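Side-chain contact in XRE family transcriptional regulator (Pseudomonas putida, PDB 6F8H), which is the antitoxin GraA, a HigA-type helix-turn-helix protein that probably neutralises the toxin GraT and binds operator DNA: residues E23-E28 against L69-E74. Numbering follows the deposited sequence.
Sequences EEFQKE and LDTTPE
Phe-25 reaches from helix 17-29 to meet Leu-69 at the C-terminal end of helix 59-69 and Thr-71 in the connection that follows. CD1 of Leu-69 lies over one face of the ring, 4.0 Å from Phe-25 CD2, and Leu-69 CB comes within 4.1 Å of Phe-25 CE2. Farther out, the methyl CG2 of Thr-71 comes obliquely to the far end of the ring, 3.9 Å from Phe-25 CZ. Phe-25 and Thr-71 approach from opposite directions; the side chains meet by apolar contact, and no hydrogen bond joins the segments. CB of Phe-25 already points toward 69-74, and a chi1 of -71° sets CG beside the backbone N, with the ring against both partners. In this helix-turn-helix protein, where helices 33-40 and 44-51 are probably the motif's pair, the contact joins helix 17-29 to the link into the long helix 73-99. The chain leaves helix 59-69 at Asp-70, with phi 66°, and Thr-72 then caps the next helix through its OG1, bonded to Phe-75 N. Thr-71 OG1 donates to Thr-72 O (2.8 Å) from above the carbonyl plane, a bond that probably restrains the rotation of the side chain and so the place of its methyl. Trp-76 of helix 73-99 meets the Phe-25 ring, their planes inclined by about 45°, and its NE1 makes a weak hydrogen bond with Thr-71 OG1, while Asp-70 OD1 forms a salt bridge to Arg-102 of the second subunit.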
# COMPACT_ATOMS: atom_id res chain seq x y z
N GLU A 23 -1.81 3.80 -19.88
CA GLU A 23 -2.62 4.79 -20.62
C GLU A 23 -1.98 6.17 -20.68
O GLU A 23 -2.13 6.87 -21.68
CB GLU A 23 -4.02 4.92 -20.01
CG GLU A 23 -4.89 3.70 -20.16
CD GLU A 23 -5.23 3.39 -21.61
OE1 GLU A 23 -5.22 4.32 -22.45
OE2 GLU A 23 -5.51 2.22 -21.91
N GLU A 24 -1.28 6.56 -19.62
CA GLU A 24 -0.75 7.91 -19.54
C GLU A 24 0.74 7.99 -19.88
O GLU A 24 1.17 8.94 -20.52
CB GLU A 24 -0.99 8.50 -18.15
CG GLU A 24 -2.46 8.46 -17.72
CD GLU A 24 -2.79 9.48 -16.66
OE1 GLU A 24 -1.93 10.36 -16.41
OE2 GLU A 24 -3.89 9.42 -16.07
N PHE A 25 1.52 7.00 -19.46
CA PHE A 25 2.95 7.04 -19.71
C PHE A 25 3.33 6.30 -20.98
O PHE A 25 3.95 6.88 -21.87
CB PHE A 25 3.72 6.49 -18.51
CG PHE A 25 3.69 7.39 -17.34
CD1 PHE A 25 2.62 7.36 -16.46
CD2 PHE A 25 4.69 8.33 -17.14
CE1 PHE A 25 2.57 8.23 -15.38
CE2 PHE A 25 4.64 9.21 -16.07
CZ PHE A 25 3.57 9.16 -15.18
N GLN A 26 2.93 5.03 -21.09
CA GLN A 26 3.30 4.23 -22.24
C GLN A 26 2.72 4.71 -23.57
O GLN A 26 3.47 4.88 -24.55
CB GLN A 26 2.91 2.76 -22.04
CG GLN A 26 3.49 1.89 -23.14
CD GLN A 26 3.20 0.43 -22.94
OE1 GLN A 26 2.19 0.05 -22.35
NE2 GLN A 26 4.10 -0.41 -23.44
N LYS A 27 1.41 4.90 -23.61
CA LYS A 27 0.70 5.23 -24.86
C LYS A 27 1.31 6.46 -25.52
O LYS A 27 1.38 6.55 -26.75
CB LYS A 27 -0.79 5.45 -24.60
CG LYS A 27 -1.57 6.08 -25.76
CD LYS A 27 -2.95 6.57 -25.29
CE LYS A 27 -3.77 7.18 -26.43
NZ LYS A 27 -3.76 8.67 -26.40
N GLU A 28 1.76 7.40 -24.69
CA GLU A 28 2.40 8.61 -25.16
C GLU A 28 3.88 8.41 -25.51
O GLU A 28 4.26 8.51 -26.67
CB GLU A 28 2.25 9.70 -24.12
CG GLU A 28 3.19 10.85 -24.32
CD GLU A 28 3.24 11.78 -23.12
OE1 GLU A 28 2.69 11.42 -22.05
OE2 GLU A 28 3.83 12.87 -23.26
N LEU A 69 10.65 7.73 -14.38
CA LEU A 69 9.63 8.47 -15.13
C LEU A 69 9.37 9.87 -14.59
O LEU A 69 8.44 10.54 -15.06
CB LEU A 69 8.31 7.69 -15.14
CG LEU A 69 8.29 6.26 -15.68
CD1 LEU A 69 6.96 5.58 -15.36
CD2 LEU A 69 8.54 6.25 -17.19
N ASP A 70 10.18 10.31 -13.62
CA ASP A 70 10.07 11.66 -13.05
C ASP A 70 8.77 11.92 -12.27
O ASP A 70 8.07 12.90 -12.52
CB ASP A 70 10.21 12.73 -14.14
CG ASP A 70 11.62 12.82 -14.69
OD1 ASP A 70 12.57 12.75 -13.88
OD2 ASP A 70 11.77 12.97 -15.92
N THR A 71 8.48 11.05 -11.31
CA THR A 71 7.32 11.25 -10.44
C THR A 71 7.78 11.15 -9.01
O THR A 71 8.95 10.87 -8.75
CB THR A 71 6.22 10.21 -10.67
OG1 THR A 71 6.66 8.95 -10.14
CG2 THR A 71 5.92 10.05 -12.15
N THR A 72 6.87 11.34 -8.07
CA THR A 72 7.17 10.95 -6.70
C THR A 72 6.90 9.45 -6.57
O THR A 72 6.17 8.88 -7.39
CB THR A 72 6.32 11.72 -5.69
OG1 THR A 72 4.96 11.27 -5.78
CG2 THR A 72 6.40 13.24 -5.94
N PRO A 73 7.48 8.79 -5.56
CA PRO A 73 7.12 7.38 -5.42
C PRO A 73 5.76 7.23 -4.71
O PRO A 73 5.11 6.21 -4.89
CB PRO A 73 8.28 6.80 -4.59
CG PRO A 73 8.76 7.95 -3.79
CD PRO A 73 8.57 9.18 -4.64
N GLU A 74 5.33 8.25 -3.97
CA GLU A 74 4.00 8.22 -3.36
C GLU A 74 2.91 8.13 -4.44
O GLU A 74 1.90 7.46 -4.24
CB GLU A 74 3.78 9.45 -2.46
CG GLU A 74 4.48 9.36 -1.09
CD GLU A 74 5.96 9.70 -1.14
OE1 GLU A 74 6.47 10.04 -2.24
OE2 GLU A 74 6.61 9.64 -0.08